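Long-range contacts in MobA-like NTP transferase domain-containing protein (Thermus thermophilus, PDB 2DPW), which is of unknown function but probably acts as a nucleotidyltransferase of the MobA-like type: residues A[43-48]-A[97-102]; A[115-120]-A[213-218]; A[4-9]-A[50-55]. All blocks are in the same frame, centred on the assembly; numbering follows the deposited sequence.

Contacts 2 and 3 are parallel strand pairings in the same mixed sheet, on opposite sides of the chain's centre, their centres about 21 Å apart. Every touching residue of contact 3 is buried: aliphatic residues and one tyrosine lie between two helices. Contact 2 is partly buried, its strand 210-214 giving way to a proline-rich loop with Val214 exposed. Contact 1 instead joins helix ends, through small apolar residues and the stem of a glutamate, without hydrogen bonding between its segments; Ala45, Leu47 and Val102 are buried there, Ala44 and Glu99 partly exposed. It touches both others: Ser48 continues into the strand of contact 3 and probably bonds Ala5, while Glu100 probably bonds Tyr217 of contact 2.

Contact 1: residues A[43-48]-A[97-102]; sequences YAAGLS and LTEEAV
Ala45 and Val102 form the apolar centre of this helix-end contact, CB of Ala45 lying against CG1 of Val102 at 3.4 Å. The same methyl is approached from a second direction by Leu47, whose CD1 meets Val102 CG1 tip to tip at 4.1 Å. Val102 presents that branch because CG1 stands anti to its backbone N (chi1 171°), with CG2 turned back beside the N.

Glu99 adds aliphatic contact nearer the surface. With CG anti to the backbone N (chi1 161°) and the chain extended beyond it, the stem runs alongside the end of helix 35-44: its CB touches Ala44 CB at 3.7 Å, and its CG packs on Ala45 CA at 3.9 Å.

The carboxylate of Glu99 ends with OE2 beside Ala44 O; both are acceptors and no hydrogen bond joins them. The polar partner of OE2 is instead Arg103 of the same helix, one turn on, through a salt bridge.

The remaining polar interactions shape each segment separately. Ala101 N donates to Thr98 OG1 at 3.2 Å, capping the start of helix 99-108, and the same hydroxyl also bonds Glu219. At the other helix end, Gly46 N bonds Tyr43 O at 2.6 Å and Leu47 N bonds Leu42 O, with Gly46 at positive phi.

Leu97 extends the junction by resting on Val38 and Ala41 of helix 35-44. The arrangement is thus a Schellman motif, with Gly46 as its C-prime residue, ending one helix against the N-capped first turn of another, and it joins two connecting helices of the α/β GT-A type domain.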
loop_
_atom_site.group_PDB
_atom_site.type_symbol
_atom_site.label_atom_id
_atom_site.label_comp_id
_atom_site.label_asym_id
_atom_site.label_seq_id
_atom_site.Cartn_x
_atom_site.Cartn_y
_atom_site.Cartn_z
ATOM N N TYR A 43 9.264 10.648 6.752
ATOM C CA TYR A 43 9.823 11.957 7.101
ATOM C C TYR A 43 11.103 12.118 6.288
ATOM O O TYR A 43 11.335 13.145 5.640
ATOM C CB TYR A 43 10.143 12.028 8.599
ATOM C CG TYR A 43 8.949 12.308 9.499
ATOM C CD1 TYR A 43 8.281 13.534 9.445
ATOM C CD2 TYR A 43 8.499 11.354 10.417
ATOM C CE1 TYR A 43 7.201 13.806 10.276
ATOM C CE2 TYR A 43 7.415 11.614 11.256
ATOM C CZ TYR A 43 6.769 12.844 11.178
ATOM O OH TYR A 43 5.684 13.106 11.989
ATOM N N ALA A 44 11.921 11.072 6.311
ATOM C CA ALA A 44 13.174 11.064 5.585
ATOM C C ALA A 44 13.009 11.585 4.155
ATOM O O ALA A 44 13.834 12.358 3.676
ATOM C CB ALA A 44 13.751 9.655 5.573
ATOM N N ALA A 45 11.950 11.172 3.468
ATOM C CA ALA A 45 11.765 11.625 2.097
ATOM C C ALA A 45 11.040 12.972 2.023
ATOM O O ALA A 45 10.604 13.394 0.954
ATOM C CB ALA A 45 11.035 10.569 1.276
ATOM N N GLY A 46 10.921 13.640 3.167
ATOM C CA GLY A 46 10.294 14.950 3.208
ATOM C C GLY A 46 8.787 15.048 3.364
ATOM O O GLY A 46 8.202 16.082 3.030
ATOM N N LEU A 47 8.150 14.004 3.883
ATOM C CA LEU A 47 6.699 14.023 4.049
ATOM C C LEU A 47 6.279 14.103 5.507
ATOM O O LEU A 47 7.053 13.789 6.408
ATOM C CB LEU A 47 6.087 12.761 3.453
ATOM C CG LEU A 47 6.469 12.389 2.027
ATOM C CD1 LEU A 47 5.945 11.000 1.695
ATOM C CD2 LEU A 47 5.901 13.412 1.084
ATOM N N SER A 48 5.039 14.525 5.720
ATOM C CA SER A 48 4.461 14.618 7.054
ATOM C C SER A 48 3.422 13.486 7.135
ATOM O O SER A 48 2.364 13.569 6.523
ATOM C CB SER A 48 3.789 15.978 7.230
ATOM O OG SER A 48 3.248 16.121 8.534
ATOM N N LEU A 97 11.021 -0.392 4.394
ATOM C CA LEU A 97 10.810 0.801 3.587
ATOM C C LEU A 97 11.931 1.824 3.785
ATOM O O LEU A 97 12.298 2.151 4.914
ATOM C CB LEU A 97 9.458 1.445 3.915
ATOM C CG LEU A 97 9.061 2.633 3.015
ATOM C CD1 LEU A 97 8.657 2.137 1.636
ATOM C CD2 LEU A 97 7.915 3.401 3.652
ATOM N N THR A 98 12.459 2.329 2.671
ATOM C CA THR A 98 13.542 3.307 2.677
ATOM C C THR A 98 13.140 4.613 2.007
ATOM O O THR A 98 12.215 4.648 1.199
ATOM C CB THR A 98 14.765 2.781 1.922
ATOM O OG1 THR A 98 14.432 2.612 0.543
ATOM C CG2 THR A 98 15.189 1.467 2.468
ATOM N N GLU A 99 13.863 5.675 2.346
ATOM C CA GLU A 99 13.634 6.996 1.791
ATOM C C GLU A 99 13.828 6.958 0.279
ATOM O O GLU A 99 13.072 7.579 -0.475
ATOM C CB GLU A 99 14.610 7.998 2.420
ATOM C CG GLU A 99 14.804 9.300 1.636
ATOM C CD GLU A 99 15.829 10.221 2.279
ATOM O OE1 GLU A 99 16.486 9.792 3.248
ATOM O OE2 GLU A 99 15.986 11.372 1.817
ATOM N N GLU A 100 14.841 6.222 -0.164
ATOM C CA GLU A 100 15.118 6.125 -1.588
ATOM C C GLU A 100 13.904 5.560 -2.312
ATOM O O GLU A 100 13.485 6.076 -3.354
ATOM C CB GLU A 100 16.334 5.237 -1.826
ATOM C CG GLU A 100 16.972 5.434 -3.184
ATOM C CD GLU A 100 18.280 4.683 -3.316
ATOM O OE1 GLU A 100 18.954 4.507 -2.279
ATOM O OE2 GLU A 100 18.643 4.282 -4.446
ATOM N N ALA A 101 13.341 4.496 -1.747
ATOM C CA ALA A 101 12.163 3.861 -2.314
ATOM C C ALA A 101 11.008 4.866 -2.354
ATOM O O ALA A 101 10.289 4.976 -3.342
ATOM C CB ALA A 101 11.779 2.652 -1.478
ATOM N N VAL A 102 10.831 5.612 -1.276
ATOM C CA VAL A 102 9.760 6.584 -1.234
ATOM C C VAL A 102 9.909 7.688 -2.287
ATOM O O VAL A 102 8.950 8.011 -3.006
ATOM C CB VAL A 102 9.661 7.217 0.159
ATOM C CG1 VAL A 102 8.681 8.383 0.130
ATOM C CG2 VAL A 102 9.205 6.173 1.163
#

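Contact 2: residues A[115-120]-A[213-218]; sequences VYPIVP and LVTPYP
Leu213 O receives two donors, Ile118 N across the contact at 2.7 Å and Thr215 OG1 of its own segment at 2.9 Å, which reach it from opposite faces of the carbonyl plane. The straightest bond runs the other way: Thr215 N gives to Ile118 O at 2.7 Å with an N-H...O angle of 172°. A third, from Leu213 N to Tyr116 O, measures 3.1 Å and comes in from well above the carbonyl plane. Thr215 can turn back to Leu213 because its OG1 sits beside its own backbone N, anti to the carbonyl carbon (chi1 -55°). A valine in its place would probably leave Leu213 O with only the Ile118 N donor of this pair, and the side chain with no hydroxyl to tie it back to the strand.

These bonds pair strand 114-120 in parallel with strand 210-214, which lies at an end of the mixed sheet of the α/β domain. Pro117, lacking an N-H, still takes part through its CA, which approaches Leu213 O. Pro117 and Leu213 project to one face, where Phe104 of helix 99-108 covers Leu213 and Thr215; Ile118 and Val214 project to the other, against Phe143.

Side-chain packing continues along both segments. Val115 CG1 lies 3.9 Å from Leu213 CB, the two side chains crossing at a slant. Farther on, Val119 CG2 lies against Thr215 O and its CG1 meets Pro218 CB at 3.9 Å, while the ring of Pro120 brings CG within 3.7 Å of Val214 CG1.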
loop_
_atom_site.group_PDB
_atom_site.type_symbol
_atom_site.label_atom_id
_atom_site.label_comp_id
_atom_site.label_asym_id
_atom_site.label_seq_id
_atom_site.Cartn_x
_atom_site.Cartn_y
_atom_site.Cartn_z
ATOM N N VAL A 115 -1.953 6.220 -8.342
ATOM C CA VAL A 115 -0.789 5.514 -8.850
ATOM C C VAL A 115 -0.412 4.409 -7.867
ATOM O O VAL A 115 -0.239 4.649 -6.677
ATOM C CB VAL A 115 0.400 6.470 -9.073
ATOM C CG1 VAL A 115 1.601 5.706 -9.650
ATOM C CG2 VAL A 115 -0.016 7.576 -10.031
ATOM N N TYR A 116 -0.295 3.188 -8.376
ATOM C CA TYR A 116 0.043 2.051 -7.540
ATOM C C TYR A 116 1.348 1.378 -7.902
ATOM O O TYR A 116 1.441 0.683 -8.908
ATOM C CB TYR A 116 -1.057 1.019 -7.613
ATOM C CG TYR A 116 -0.791 -0.172 -6.749
ATOM C CD1 TYR A 116 -0.369 -0.004 -5.438
ATOM C CD2 TYR A 116 -1.013 -1.459 -7.217
ATOM C CE1 TYR A 116 -0.181 -1.083 -4.608
ATOM C CE2 TYR A 116 -0.835 -2.550 -6.399
ATOM C CZ TYR A 116 -0.418 -2.357 -5.094
ATOM O OH TYR A 116 -0.242 -3.430 -4.265
ATOM N N PRO A 117 2.376 1.567 -7.069
ATOM C CA PRO A 117 3.690 0.962 -7.323
ATOM C C PRO A 117 3.697 -0.569 -7.279
ATOM O O PRO A 117 3.189 -1.177 -6.338
ATOM C CB PRO A 117 4.598 1.574 -6.246
ATOM C CG PRO A 117 3.782 2.500 -5.450
ATOM C CD PRO A 117 2.384 2.539 -5.962
ATOM N N ILE A 118 4.280 -1.184 -8.302
ATOM C CA ILE A 118 4.379 -2.646 -8.352
ATOM C C ILE A 118 5.841 -3.052 -8.506
ATOM O O ILE A 118 6.614 -2.357 -9.159
ATOM C CB ILE A 118 3.570 -3.266 -9.529
ATOM C CG1 ILE A 118 3.993 -2.615 -10.843
ATOM C CG2 ILE A 118 2.072 -3.124 -9.287
ATOM C CD1 ILE A 118 3.307 -3.205 -12.064
ATOM N N VAL A 119 6.204 -4.180 -7.905
ATOM C CA VAL A 119 7.577 -4.683 -7.960
ATOM C C VAL A 119 7.763 -5.948 -8.815
ATOM O O VAL A 119 6.961 -6.894 -8.752
ATOM C CB VAL A 119 8.105 -5.005 -6.544
ATOM C CG1 VAL A 119 9.575 -5.333 -6.606
ATOM C CG2 VAL A 119 7.862 -3.842 -5.615
ATOM N N PRO A 120 8.836 -5.983 -9.626
ATOM C CA PRO A 120 9.134 -7.138 -10.488
ATOM C C PRO A 120 9.696 -8.323 -9.699
ATOM O O PRO A 120 10.500 -8.137 -8.783
ATOM C CB PRO A 120 10.164 -6.584 -11.471
ATOM C CG PRO A 120 9.892 -5.096 -11.474
ATOM C CD PRO A 120 9.654 -4.821 -10.015
ATOM N N LEU A 213 3.184 1.918 -11.094
ATOM C CA LEU A 213 4.549 2.410 -11.197
ATOM C C LEU A 213 5.483 1.246 -10.920
ATOM O O LEU A 213 5.534 0.739 -9.793
ATOM C CB LEU A 213 4.825 3.518 -10.175
ATOM C CG LEU A 213 6.251 4.099 -10.185
ATOM C CD1 LEU A 213 6.403 4.989 -11.383
ATOM C CD2 LEU A 213 6.540 4.907 -8.918
ATOM N N VAL A 214 6.196 0.798 -11.945
ATOM C CA VAL A 214 7.147 -0.279 -11.739
ATOM C C VAL A 214 8.184 0.327 -10.800
ATOM O O VAL A 214 8.897 1.257 -11.177
ATOM C CB VAL A 214 7.839 -0.681 -13.037
ATOM C CG1 VAL A 214 8.778 -1.840 -12.763
ATOM C CG2 VAL A 214 6.800 -1.052 -14.080
ATOM N N THR A 215 8.252 -0.191 -9.580
ATOM C CA THR A 215 9.168 0.327 -8.579
ATOM C C THR A 215 10.203 -0.721 -8.213
ATOM O O THR A 215 9.888 -1.698 -7.545
ATOM C CB THR A 215 8.380 0.745 -7.347
ATOM O OG1 THR A 215 7.361 1.670 -7.745
ATOM C CG2 THR A 215 9.280 1.398 -6.322
ATOM N N PRO A 216 11.465 -0.503 -8.625
ATOM C CA PRO A 216 12.643 -1.354 -8.422
ATOM C C PRO A 216 12.959 -1.680 -6.978
ATOM O O PRO A 216 13.711 -2.604 -6.699
ATOM C CB PRO A 216 13.769 -0.549 -9.059
ATOM C CG PRO A 216 13.074 0.437 -9.933
ATOM C CD PRO A 216 11.890 0.810 -9.123
ATOM N N TYR A 217 12.390 -0.917 -6.057
ATOM C CA TYR A 217 12.637 -1.146 -4.643
ATOM C C TYR A 217 11.583 -2.061 -4.036
ATOM O O TYR A 217 10.460 -1.646 -3.774
ATOM C CB TYR A 217 12.653 0.180 -3.909
ATOM C CG TYR A 217 13.559 1.196 -4.552
ATOM C CD1 TYR A 217 13.201 1.824 -5.748
ATOM C CD2 TYR A 217 14.769 1.546 -3.954
ATOM C CE1 TYR A 217 14.027 2.780 -6.329
ATOM C CE2 TYR A 217 15.601 2.500 -4.522
ATOM C CZ TYR A 217 15.230 3.118 -5.703
ATOM O OH TYR A 217 16.055 4.089 -6.219
ATOM N N PRO A 218 11.940 -3.329 -3.806
ATOM C CA PRO A 218 11.033 -4.321 -3.229
ATOM C C PRO A 218 10.619 -4.081 -1.769
ATOM O O PRO A 218 9.705 -4.736 -1.260
ATOM C CB PRO A 218 11.800 -5.627 -3.420
ATOM C CG PRO A 218 13.221 -5.190 -3.359
ATOM C CD PRO A 218 13.213 -3.952 -4.199
#

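Contact 3: residues A[4-9]-A[50-55]; sequences SAIVLA and VYVGEN
Ile6 and Val50 lie side by side and point the same way from neighbouring strands, Ile6 CG1 standing 4.2 Å from Val50 CB. The other branch of Ile6, CG2, lies across Val52 and meets its CG2 at 4.0 Å. Leu8 runs alongside Val52; with CG anti to the carbonyl carbon, beside the backbone N (chi1 -59°), the end of Leu8 comes nearer to Val52, its CD2 3.8 Å from Val52 CG2. Helix 72-81 covers this face, with Ala79 on Ile6 and Val52 and Asn75 on Leu8 and Val52.

The opposite face carries Val7 and Tyr51, which cross at an angle, CG1 of Val7 reaching CD1 of the ring at 4.2 Å. The Tyr51 hydroxyl donates a hydrogen bond to Glu54 O at 2.8 Å, tying the far end of the ring to its own segment. Val35 and Leu42 of helix 35-44 close over this side.

Between the faces the parallel strands 4-8 and 48-52 are joined by hydrogen bonds from Val50 N to Ala5 O, from Val7 N to Val50 O at 2.7 Å, and from Val52 N to Val7 O at 2.8 Å. Ala9 N to Val52 O is weak, as the strands part.

Strand 4-8, helix 35-44 and strand 48-52 make a beta-alpha-beta unit of the Rossmann-like GT-A fold; the glycine-rich loop following Ala9 probably contacts the nucleotide, as in MobA-like relatives.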
loop_
_atom_site.group_PDB
_atom_site.type_symbol
_atom_site.label_atom_id
_atom_site.label_comp_id
_atom_site.label_asym_id
_atom_site.label_seq_id
_atom_site.Cartn_x
_atom_site.Cartn_y
_atom_site.Cartn_z
ATOM N N SER A 4 1.747 15.505 2.584
ATOM C CA SER A 4 1.228 14.505 3.492
ATOM C C SER A 4 1.400 13.068 3.072
ATOM O O SER A 4 1.539 12.744 1.898
ATOM C CB SER A 4 -0.246 14.770 3.763
ATOM O OG SER A 4 -0.389 15.963 4.502
ATOM N N ALA A 5 1.391 12.212 4.078
ATOM C CA ALA A 5 1.512 10.784 3.897
ATOM C C ALA A 5 0.532 10.211 4.903
ATOM O O ALA A 5 0.169 10.888 5.866
ATOM C CB ALA A 5 2.912 10.338 4.225
ATOM N N ILE A 6 0.070 8.989 4.682
ATOM C CA ILE A 6 -0.847 8.386 5.638
ATOM C C ILE A 6 -0.431 6.963 5.895
ATOM O O ILE A 6 -0.150 6.201 4.976
ATOM C CB ILE A 6 -2.309 8.384 5.149
ATOM C CG1 ILE A 6 -2.772 9.823 4.885
ATOM C CG2 ILE A 6 -3.189 7.683 6.186
ATOM C CD1 ILE A 6 -4.200 9.955 4.416
ATOM N N VAL A 7 -0.389 6.607 7.162
ATOM C CA VAL A 7 -0.007 5.270 7.531
ATOM C C VAL A 7 -1.163 4.558 8.189
ATOM O O VAL A 7 -1.617 4.930 9.281
ATOM C CB VAL A 7 1.174 5.294 8.470
ATOM C CG1 VAL A 7 1.551 3.901 8.848
ATOM C CG2 VAL A 7 2.324 5.998 7.792
ATOM N N LEU A 8 -1.646 3.537 7.491
ATOM C CA LEU A 8 -2.749 2.726 7.961
ATOM C C LEU A 8 -2.144 1.548 8.684
ATOM O O LEU A 8 -2.043 0.452 8.144
ATOM C CB LEU A 8 -3.581 2.260 6.772
ATOM C CG LEU A 8 -4.158 3.410 5.944
ATOM C CD1 LEU A 8 -4.958 2.846 4.793
ATOM C CD2 LEU A 8 -5.035 4.303 6.829
ATOM N N ALA A 9 -1.710 1.806 9.908
ATOM C CA ALA A 9 -1.103 0.788 10.742
ATOM C C ALA A 9 -2.213 0.150 11.539
ATOM O O ALA A 9 -1.978 -0.725 12.371
ATOM C CB ALA A 9 -0.089 1.410 11.672
ATOM N N VAL A 50 0.492 11.021 8.558
ATOM C CA VAL A 50 -0.677 10.987 9.416
ATOM C C VAL A 50 -0.725 9.507 9.769
ATOM O O VAL A 50 -0.614 8.656 8.890
ATOM C CB VAL A 50 -1.961 11.379 8.668
ATOM C CG1 VAL A 50 -3.169 11.132 9.554
ATOM C CG2 VAL A 50 -1.904 12.853 8.286
ATOM N N TYR A 51 -0.885 9.208 11.051
ATOM C CA TYR A 51 -0.905 7.841 11.541
ATOM C C TYR A 51 -2.269 7.350 12.010
ATOM O O TYR A 51 -2.830 7.880 12.967
ATOM C CB TYR A 51 0.081 7.714 12.706
ATOM C CG TYR A 51 0.095 6.347 13.339
ATOM C CD1 TYR A 51 0.730 5.277 12.714
ATOM C CD2 TYR A 51 -0.576 6.107 14.534
ATOM C CE1 TYR A 51 0.696 4.004 13.260
ATOM C CE2 TYR A 51 -0.621 4.834 15.089
ATOM C CZ TYR A 51 0.019 3.786 14.445
ATOM O OH TYR A 51 -0.019 2.525 14.988
ATOM N N VAL A 52 -2.802 6.325 11.359
ATOM C CA VAL A 52 -4.081 5.790 11.803
ATOM C C VAL A 52 -3.832 4.449 12.503
ATOM O O VAL A 52 -3.368 3.494 11.895
ATOM C CB VAL A 52 -5.054 5.617 10.621
ATOM C CG1 VAL A 52 -6.477 5.520 11.138
ATOM C CG2 VAL A 52 -4.912 6.791 9.657
ATOM N N GLY A 53 -4.117 4.396 13.796
ATOM C CA GLY A 53 -3.902 3.176 14.558
ATOM C C GLY A 53 -3.616 3.495 16.018
ATOM O O GLY A 53 -3.771 4.637 16.448
ATOM N N GLU A 54 -3.202 2.503 16.794
ATOM C CA GLU A 54 -2.914 2.745 18.203
ATOM C C GLU A 54 -1.515 3.326 18.366
ATOM O O GLU A 54 -0.558 2.835 17.767
ATOM C CB GLU A 54 -3.026 1.452 18.992
ATOM C CG GLU A 54 -3.040 1.650 20.485
ATOM C CD GLU A 54 -2.902 0.339 21.232
ATOM O OE1 GLU A 54 -3.647 -0.614 20.911
ATOM O OE2 GLU A 54 -2.047 0.264 22.142
ATOM N N ASN A 55 -1.392 4.367 19.182
ATOM C CA ASN A 55 -0.096 4.998 19.390
ATOM C C ASN A 55 0.360 4.925 20.851
ATOM O O ASN A 55 0.050 5.799 21.659
ATOM C CB ASN A 55 -0.155 6.454 18.944
ATOM C CG ASN A 55 1.214 7.058 18.777
ATOM O OD1 ASN A 55 2.162 6.679 19.468
ATOM N ND2 ASN A 55 1.329 8.010 17.864
#